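Local coordinates for beta-1,4-exocellulase (Thermobifida fusca, PDB 4B4H), which acts as a family 6 exocellulase (cellobiohydrolase), its catalytic domain, the part present here, probably cleaving beta-1,4-glycosidic bonds of cellulose, at residues N83-D88 against A155-N160; I223-N228 against V260-F265; A227-T232 against C327-A332. All blocks are in the same frame, centred on the assembly; numbering follows the deposited sequence.

Contact 1 (N83-D88 against A155-N160); sequences NLPGRD and AYMKQN
A buried, largely apolar contact sets one helix side chain, Met-157, against the turn at Pro-85 and Gly-86, where the loop after strand 75-81 lies against helix 152-160. No hydrogen bond links the two segments, and the buried surface is small, 107 Å². The thioether end does the touching. Met-157 CE lies 3.3 Å from the carbonyl oxygen Pro-85 O and also packs against the proline ring, CE to Pro-85 CG being 4.2 Å. The sulfur sits over the next residue, Met-157 SD to Gly-86 CA 4.2 Å. The methionine chain is bent at both chi2 (-45°) and chi3 (-57°), and these bends fold its methyl back over the turn. Leu-84 to Arg-87 form a type II beta turn with Gly-86 at positive phi; a CB on this glycine would point at the helix and run into Met-157 SD. At the last position of the turn, the side chain of Arg-87 starts off away from the helix and pairs in a salt bridge with Asp-88, NE to OD2 2.8 Å, a nearly straight bond (162°) close to the guanidinium plane, on the syn side of the carboxylate but tilted well out of its plane. Ser-94 OG is hydrogen-bonded to Asp-88 OD2, and Tyr-82 makes a cation-pi interaction with Arg-87. Tyr-163 OH of helix 162-175 hydrogen-bonds to Gly-86 O, and Tyr-163 touches Met-157, joining both sides. The arrangement is that of a loop at the C-terminal end of a parallel strand in the distorted beta/alpha barrel of family 6, here carrying the predicted active-site residue Asp-88.

Contact 2 (I223-N228 against V260-F265); sequences ISNTAN and VDELSF
Polar contacts come first: Ser-224, at the end of strand 221-224, donates its hydroxyl to Glu-262 in the first turn of helix 262-276, OG to OE1 2.6 Å. The donor comes to the anti side of the carboxylate and lies 17° out of its plane. The other oxygen, Glu-262 OE2, accepts from the backbone N of His-189, so each carboxylate oxygen has its own donor. The second kind is stacking. The Asn-225 amide lies against CG, the middle of the glutamate chain, Asn-225 CG to Glu-262 CG 3.9 Å, with the amide and carboxylate planes stacked 30° apart. Glu-262 bends at chi2 (-61°), which turns its carboxylate back toward the serine. The amide itself is fixed from elsewhere, chiefly by Ser-230 N on Asn-225 OD1. Apolar contact is slight: Ser-224 CB meets the edge of the Phe-265 ring, 4.2 Å from CE2. Asp-261 is the N-cap; its OD1 accepts from Ser-264 N at 3.2 Å and from Ser-264 OG at 2.7 Å, the two donors reaching it from opposite faces of the carboxylate plane. With Glu-262 replaced by an alanine, the Ser-224 hydroxyl and His-189 N would probably lose their acceptor, and the Asn-225 amide the group it stacks on. Around the contact, strand 221-224 of the distorted beta/alpha barrel runs between the parallel strands 180-185 and 283-287, its C-terminal end facing the helix start; Ile-286 touches Ser-224, Asn-225 and Glu-262, helix 189-192 packs on Phe-265, and His-188, a predicted substrate-binding residue, lies beside Glu-262.

Contact 3 (A227-T232 against C327-A332); sequences ANYSAT and CNQAGA
The ring of Tyr-229 presents one face to the side chain of Gln-329, a CH-pi contact in which Gln-329 CB stands 3.7 Å from the centroid of the Tyr-229 ring and 6° off its normal. The next carbon continues over the same face toward one side of the ring, Gln-329 CG to Tyr-229 CE1 3.6 Å. At CG the glutamine chain bends (chi2 -63°) and carries its amide off, so that ring and amide planes stand 67° apart and the amide end does its work elsewhere: NE2 donates chiefly to Ser-392 O, and also to Cys-327 O at 3.0 Å. Near the CD2-CE2 side of the ring the methyl of Ala-332 approaches obliquely, on the Gln-329 side of the ring plane, CB to Tyr-229 CD2 3.7 Å. The phenol oxygen reaches the backbone of the opposing loop, where Gln-329 N makes a weak hydrogen bond to Tyr-229 OH at 3.2 Å. Its stronger partner is Asp-359, the predicted proton acceptor, whose OD2 also takes the N-H of Asn-328; the tyrosine and the loop backbone thus hold the same carboxylate oxygen. At the root of the ring, Tyr-229 N donates to Asn-228 OD1 at 2.7 Å, and Trp-293 NE1 is hydrogen-bonded to Tyr-229 O. Asn-228 is predicted to bind the substrate. The contact joins the loop following strand 221-224 to the loop between helix 308-315 and strand 339-340, the latter tied by the disulfide Cys-327 to Cys-377, while helix 406-414 covers it through Gln-408, touching Tyr-229 and Asn-328, and Leu-412, touching Ala-332.

In the fold
Contacts 2 and 3 start from the same piece of chain, the end of strand 221-224 and the loop after it, sharing Ala-227 and Asn-228, their centres 11 Å apart. They also meet directly: probable backbone hydrogen bonds run from Glu-262 N to Ala-231 O (2.7 Å) and from Leu-263 N to Thr-232 O (2.9 Å). Contact 1 stands apart, its centre 23 Å from that of contact 2 and 26 Å from that of contact 3. Each lies near a predicted functional residue: contact 1 carries Asp-88, with Gly-86 about 10 Å from the side chain of Asp-136, the predicted proton donor; contact 3 meets Asp-359, and contact 2 has the predicted substrate-binding His-188 beside Glu-262.

Contact 1 (N83-D88 against A155-N160)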
loop_
_atom_site.group_PDB
_atom_site.type_symbol
_atom_site.label_atom_id
_atom_site.label_comp_id
_atom_site.label_asym_id
_atom_site.label_seq_id
_atom_site.Cartn_x
_atom_site.Cartn_y
_atom_site.Cartn_z
ATOM N N ASN A 83 -10.018 7.975 -1.461
ATOM C CA ASN A 83 -11.042 8.830 -0.827
ATOM C C ASN A 83 -12.435 8.208 -0.778
ATOM O O ASN A 83 -13.419 8.957 -0.754
ATOM C CB ASN A 83 -11.089 10.223 -1.494
ATOM C CG ASN A 83 -11.724 11.290 -0.608
ATOM O OD1 ASN A 83 -11.687 11.183 0.612
ATOM N ND2 ASN A 83 -12.275 12.336 -1.222
ATOM N N LEU A 84 -12.523 6.874 -0.688
ATOM C CA LEU A 84 -13.821 6.196 -0.698
ATOM C C LEU A 84 -14.743 6.710 0.405
ATOM O O LEU A 84 -14.264 7.116 1.459
ATOM C CB LEU A 84 -13.656 4.686 -0.512
ATOM C CG LEU A 84 -13.360 3.891 -1.786
ATOM C CD1 LEU A 84 -13.076 2.449 -1.406
ATOM C CD2 LEU A 84 -14.436 3.945 -2.868
ATOM N N PRO A 85 -16.076 6.686 0.167
ATOM C CA PRO A 85 -16.967 6.998 1.277
ATOM C C PRO A 85 -16.818 5.968 2.388
ATOM O O PRO A 85 -16.623 4.781 2.104
ATOM C CB PRO A 85 -18.355 6.875 0.652
ATOM C CG PRO A 85 -18.175 5.944 -0.505
ATOM C CD PRO A 85 -16.822 6.308 -1.044
ATOM N N GLY A 86 -16.886 6.416 3.638
ATOM C CA GLY A 86 -16.714 5.523 4.780
ATOM C C GLY A 86 -15.342 4.873 4.800
ATOM O O GLY A 86 -15.200 3.711 5.171
ATOM N N ARG A 87 -14.336 5.656 4.420
ATOM C CA ARG A 87 -12.969 5.172 4.203
ATOM C C ARG A 87 -12.399 4.439 5.412
ATOM O O ARG A 87 -12.691 4.788 6.560
ATOM C CB ARG A 87 -12.064 6.361 3.855
ATOM C CG ARG A 87 -10.906 6.006 2.920
ATOM C CD ARG A 87 -10.110 7.257 2.573
ATOM N NE ARG A 87 -9.166 7.577 3.637
ATOM C CZ ARG A 87 -8.287 8.575 3.610
ATOM N NH1 ARG A 87 -8.189 9.364 2.540
ATOM N NH2 ARG A 87 -7.471 8.752 4.645
ATOM N N ASP A 88 -11.572 3.428 5.156
ATOM C CA ASP A 88 -10.839 2.772 6.242
ATOM C C ASP A 88 -11.816 2.245 7.312
ATOM O O ASP A 88 -11.639 2.504 8.494
ATOM C CB ASP A 88 -9.832 3.767 6.864
ATOM C CG ASP A 88 -8.874 4.380 5.822
ATOM O OD1 ASP A 88 -8.143 3.612 5.164
ATOM O OD2 ASP A 88 -8.807 5.627 5.675
ATOM N N ALA A 155 -19.596 -3.497 7.808
ATOM C CA ALA A 155 -20.847 -4.164 7.469
ATOM C C ALA A 155 -21.754 -3.251 6.627
ATOM O O ALA A 155 -22.311 -3.678 5.603
ATOM C CB ALA A 155 -21.561 -4.626 8.734
ATOM N N TYR A 156 -21.861 -1.985 7.038
ATOM C CA TYR A 156 -22.643 -0.984 6.306
ATOM C C TYR A 156 -22.156 -0.732 4.869
ATOM O O TYR A 156 -22.967 -0.616 3.941
ATOM C CB TYR A 156 -22.655 0.341 7.073
ATOM C CG TYR A 156 -23.676 1.343 6.596
ATOM C CD1 TYR A 156 -25.027 1.189 6.903
ATOM C CD2 TYR A 156 -23.290 2.473 5.862
ATOM C CE1 TYR A 156 -25.973 2.122 6.487
ATOM C CE2 TYR A 156 -24.224 3.410 5.444
ATOM C CZ TYR A 156 -25.559 3.231 5.760
ATOM O OH TYR A 156 -26.488 4.151 5.337
ATOM N N MET A 157 -20.839 -0.602 4.704
ATOM C CA MET A 157 -20.253 -0.377 3.380
ATOM C C MET A 157 -20.414 -1.611 2.482
ATOM O O MET A 157 -20.592 -1.485 1.262
ATOM C CB MET A 157 -18.779 0.055 3.514
ATOM C CG MET A 157 -18.534 1.365 4.280
ATOM S SD MET A 157 -19.645 2.735 3.822
ATOM C CE MET A 157 -19.338 2.858 2.067
ATOM N N LYS A 158 -20.423 -2.796 3.087
ATOM C CA LYS A 158 -20.691 -4.035 2.346
ATOM C C LYS A 158 -22.164 -4.084 1.928
ATOM O O LYS A 158 -22.489 -4.381 0.782
ATOM C CB LYS A 158 -20.347 -5.272 3.173
ATOM C CG LYS A 158 -20.933 -6.554 2.596
ATOM C CD LYS A 158 -20.723 -7.754 3.500
ATOM C CE LYS A 158 -21.720 -8.845 3.165
ATOM N NZ LYS A 158 -21.929 -9.794 4.291
ATOM N N GLN A 159 -23.048 -3.774 2.867
ATOM C CA GLN A 159 -24.461 -3.781 2.578
ATOM C C GLN A 159 -24.830 -2.748 1.517
ATOM O O GLN A 159 -25.634 -3.041 0.640
ATOM C CB GLN A 159 -25.263 -3.565 3.868
ATOM C CG GLN A 159 -26.777 -3.530 3.697
ATOM C CD GLN A 159 -27.399 -4.892 3.435
ATOM O OE1 GLN A 159 -26.893 -5.929 3.874
ATOM N NE2 GLN A 159 -28.536 -4.889 2.742
ATOM N N ASN A 160 -24.247 -1.548 1.591
ATOM C CA ASN A 160 -24.643 -0.470 0.682
ATOM C C ASN A 160 -23.861 -0.444 -0.639
ATOM O O ASN A 160 -24.192 0.304 -1.547
ATOM C CB ASN A 160 -24.758 0.911 1.398
ATOM C CG ASN A 160 -23.452 1.695 1.462
ATOM O OD1 ASN A 160 -22.385 1.199 1.110
ATOM N ND2 ASN A 160 -23.544 2.936 1.915
#

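Contact 2 (I223-N228 against V260-F265)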
loop_
_atom_site.group_PDB
_atom_site.type_symbol
_atom_site.label_atom_id
_atom_site.label_comp_id
_atom_site.label_asym_id
_atom_site.label_seq_id
_atom_site.Cartn_x
_atom_site.Cartn_y
_atom_site.Cartn_z
ATOM N N ILE A 223 -1.614 -4.164 -6.585
ATOM C CA ILE A 223 -0.496 -3.760 -5.738
ATOM C C ILE A 223 -0.669 -4.249 -4.303
ATOM O O ILE A 223 -1.726 -4.003 -3.671
ATOM C CB ILE A 223 -0.243 -2.229 -5.781
ATOM C CG1 ILE A 223 0.904 -1.839 -4.847
ATOM C CG2 ILE A 223 -1.495 -1.457 -5.364
ATOM C CD1 ILE A 223 1.374 -0.410 -5.018
ATOM N N SER A 224 0.390 -4.864 -3.788
ATOM C CA SER A 224 0.458 -5.253 -2.380
ATOM C C SER A 224 1.447 -4.436 -1.561
ATOM O O SER A 224 2.393 -3.794 -2.109
ATOM C CB SER A 224 0.806 -6.740 -2.220
ATOM O OG SER A 224 2.206 -6.947 -2.074
ATOM N N ASN A 225 1.213 -4.489 -0.245
ATOM C CA ASN A 225 2.087 -3.920 0.776
ATOM C C ASN A 225 2.070 -2.391 0.828
ATOM O O ASN A 225 2.972 -1.793 1.411
ATOM C CB ASN A 225 3.535 -4.410 0.583
ATOM C CG ASN A 225 4.299 -4.490 1.871
ATOM O OD1 ASN A 225 3.720 -4.700 2.933
ATOM N ND2 ASN A 225 5.626 -4.335 1.788
ATOM N N THR A 226 1.049 -1.765 0.226
ATOM C CA THR A 226 1.079 -0.302 0.021
ATOM C C THR A 226 1.099 0.394 1.368
ATOM O O THR A 226 0.237 0.139 2.216
ATOM C CB THR A 226 -0.108 0.232 -0.799
ATOM O OG1 THR A 226 -0.285 -0.566 -1.963
ATOM C CG2 THR A 226 0.189 1.657 -1.219
ATOM N N ALA A 227 2.091 1.262 1.556
ATOM C CA ALA A 227 2.320 1.959 2.829
ATOM C C ALA A 227 2.541 1.030 4.032
ATOM O O ALA A 227 2.476 1.484 5.193
ATOM C CB ALA A 227 1.188 2.941 3.120
ATOM N N ASN A 228 2.817 -0.250 3.767
ATOM C CA ASN A 228 3.001 -1.224 4.852
ATOM C C ASN A 228 4.459 -1.680 4.945
ATOM O O ASN A 228 5.370 -1.015 4.441
ATOM C CB ASN A 228 2.025 -2.428 4.709
ATOM C CG ASN A 228 1.585 -3.028 6.051
ATOM O OD1 ASN A 228 2.348 -3.722 6.720
ATOM N ND2 ASN A 228 0.315 -2.802 6.412
ATOM N N VAL A 260 4.718 -16.236 4.254
ATOM C CA VAL A 260 5.554 -15.465 5.179
ATOM C C VAL A 260 6.128 -14.176 4.554
ATOM O O VAL A 260 6.878 -13.439 5.200
ATOM C CB VAL A 260 6.734 -16.310 5.731
ATOM C CG1 VAL A 260 6.225 -17.582 6.385
ATOM C CG2 VAL A 260 7.739 -16.652 4.631
ATOM N N ASP A 261 5.790 -13.923 3.293
ATOM C CA ASP A 261 6.292 -12.736 2.585
ATOM C C ASP A 261 5.375 -12.311 1.436
ATOM O O ASP A 261 4.459 -13.034 1.060
ATOM C CB ASP A 261 7.754 -12.929 2.140
ATOM C CG ASP A 261 7.957 -14.128 1.227
ATOM O OD1 ASP A 261 7.107 -14.398 0.349
ATOM O OD2 ASP A 261 9.002 -14.789 1.383
ATOM N N GLU A 262 5.641 -11.135 0.876
ATOM C CA GLU A 262 4.765 -10.537 -0.131
ATOM C C GLU A 262 4.914 -11.158 -1.513
ATOM O O GLU A 262 3.937 -11.277 -2.258
ATOM C CB GLU A 262 5.005 -9.026 -0.218
ATOM C CG GLU A 262 4.502 -8.236 0.983
ATOM C CD GLU A 262 3.003 -8.380 1.172
ATOM O OE1 GLU A 262 2.238 -7.817 0.378
ATOM O OE2 GLU A 262 2.576 -9.093 2.101
ATOM N N LEU A 263 6.131 -11.549 -1.863
ATOM C CA LEU A 263 6.352 -12.053 -3.198
ATOM C C LEU A 263 5.620 -13.372 -3.442
ATOM O O LEU A 263 4.935 -13.523 -4.463
ATOM C CB LEU A 263 7.842 -12.175 -3.508
ATOM C CG LEU A 263 8.140 -12.660 -4.930
ATOM C CD1 LEU A 263 7.642 -11.705 -5.997
ATOM C CD2 LEU A 263 9.630 -12.909 -5.113
ATOM N N SER A 264 5.751 -14.317 -2.507
ATOM C CA SER A 264 5.029 -15.577 -2.627
ATOM C C SER A 264 3.543 -15.303 -2.775
ATOM O O SER A 264 2.872 -15.900 -3.605
ATOM C CB SER A 264 5.268 -16.459 -1.405
ATOM O OG SER A 264 4.858 -15.798 -0.220
ATOM N N PHE A 265 3.058 -14.374 -1.955
ATOM C CA PHE A 265 1.661 -13.977 -1.909
ATOM C C PHE A 265 1.142 -13.414 -3.240
ATOM O O PHE A 265 0.201 -13.963 -3.821
ATOM C CB PHE A 265 1.453 -13.003 -0.738
ATOM C CG PHE A 265 0.114 -12.299 -0.737
ATOM C CD1 PHE A 265 -1.070 -12.999 -0.526
ATOM C CD2 PHE A 265 0.049 -10.925 -0.949
ATOM C CE1 PHE A 265 -2.287 -12.332 -0.504
ATOM C CE2 PHE A 265 -1.162 -10.257 -0.941
ATOM C CZ PHE A 265 -2.332 -10.962 -0.726
#

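Contact 3 (A227-T232 against C327-A332)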
loop_
_atom_site.group_PDB
_atom_site.type_symbol
_atom_site.label_atom_id
_atom_site.label_comp_id
_atom_site.label_asym_id
_atom_site.label_seq_id
_atom_site.Cartn_x
_atom_site.Cartn_y
_atom_site.Cartn_z
ATOM N N ALA A 227 2.091 1.262 1.556
ATOM C CA ALA A 227 2.320 1.959 2.829
ATOM C C ALA A 227 2.541 1.030 4.032
ATOM O O ALA A 227 2.476 1.484 5.193
ATOM C CB ALA A 227 1.188 2.941 3.120
ATOM N N ASN A 228 2.817 -0.250 3.767
ATOM C CA ASN A 228 3.001 -1.224 4.852
ATOM C C ASN A 228 4.459 -1.680 4.945
ATOM O O ASN A 228 5.370 -1.015 4.441
ATOM C CB ASN A 228 2.025 -2.428 4.709
ATOM C CG ASN A 228 1.585 -3.028 6.051
ATOM O OD1 ASN A 228 2.348 -3.722 6.720
ATOM N ND2 ASN A 228 0.315 -2.802 6.412
ATOM N N TYR A 229 4.670 -2.781 5.645
ATOM C CA TYR A 229 6.024 -3.123 6.096
ATOM C C TYR A 229 6.366 -4.609 5.917
ATOM O O TYR A 229 7.434 -5.046 6.337
ATOM C CB TYR A 229 6.201 -2.734 7.575
ATOM C CG TYR A 229 5.974 -1.266 7.903
ATOM C CD1 TYR A 229 4.700 -0.781 8.253
ATOM C CD2 TYR A 229 7.032 -0.356 7.901
ATOM C CE1 TYR A 229 4.491 0.559 8.557
ATOM C CE2 TYR A 229 6.821 0.979 8.202
ATOM C CZ TYR A 229 5.551 1.430 8.557
ATOM O OH TYR A 229 5.383 2.759 8.867
ATOM N N SER A 230 5.473 -5.373 5.292
ATOM C CA SER A 230 5.635 -6.815 5.125
ATOM C C SER A 230 6.808 -7.082 4.193
ATOM O O SER A 230 7.061 -6.286 3.284
ATOM C CB SER A 230 4.344 -7.477 4.636
ATOM O OG SER A 230 3.460 -7.694 5.738
ATOM N N ALA A 231 7.556 -8.141 4.474
ATOM C CA ALA A 231 8.789 -8.446 3.761
ATOM C C ALA A 231 8.506 -8.911 2.335
ATOM O O ALA A 231 7.568 -9.674 2.123
ATOM C CB ALA A 231 9.589 -9.497 4.523
ATOM N N THR A 232 9.320 -8.452 1.370
ATOM C CA THR A 232 9.227 -8.929 -0.017
ATOM C C THR A 232 9.523 -10.429 -0.067
ATOM O O THR A 232 8.671 -11.220 -0.499
ATOM C CB THR A 232 10.189 -8.181 -0.949
ATOM O OG1 THR A 232 9.929 -6.780 -0.893
ATOM C CG2 THR A 232 9.981 -8.644 -2.367
ATOM N N CYS A 327 1.198 1.340 11.687
ATOM C CA CYS A 327 1.485 2.773 11.875
ATOM C C CYS A 327 2.896 3.053 12.362
ATOM O O CYS A 327 3.285 2.616 13.455
ATOM C CB CYS A 327 0.468 3.476 12.792
ATOM S SG CYS A 327 0.713 5.249 12.777
ATOM N N ASN A 328 3.619 3.848 11.569
ATOM C CA ASN A 328 4.978 4.315 11.895
ATOM C C ASN A 328 5.835 3.275 12.629
ATOM O O ASN A 328 6.270 3.498 13.771
ATOM C CB ASN A 328 4.896 5.624 12.723
ATOM C CG ASN A 328 4.233 6.770 11.962
ATOM O OD1 ASN A 328 4.432 6.931 10.767
ATOM N ND2 ASN A 328 3.421 7.564 12.668
ATOM N N GLN A 329 6.056 2.135 11.983
ATOM C CA GLN A 329 6.572 0.958 12.673
ATOM C C GLN A 329 8.031 1.063 13.129
ATOM O O GLN A 329 8.935 1.295 12.321
ATOM C CB GLN A 329 6.304 -0.303 11.837
ATOM C CG GLN A 329 4.849 -0.736 11.886
ATOM C CD GLN A 329 4.440 -1.128 13.295
ATOM O OE1 GLN A 329 4.895 -2.158 13.814
ATOM N NE2 GLN A 329 3.593 -0.312 13.928
ATOM N N ALA A 330 8.242 0.895 14.438
ATOM C CA ALA A 330 9.569 1.023 15.065
ATOM C C ALA A 330 10.626 0.143 14.413
ATOM O O ALA A 330 10.412 -1.054 14.235
ATOM C CB ALA A 330 9.476 0.730 16.568
ATOM N N GLY A 331 11.764 0.745 14.076
ATOM C CA GLY A 331 12.886 -0.026 13.555
ATOM C C GLY A 331 12.838 -0.341 12.078
ATOM O O GLY A 331 13.764 -0.958 11.558
ATOM N N ALA A 332 11.790 0.088 11.387
ATOM C CA ALA A 332 11.672 -0.217 9.967
ATOM C C ALA A 332 12.813 0.428 9.176
ATOM O O ALA A 332 13.430 1.409 9.615
ATOM C CB ALA A 332 10.316 0.219 9.434
#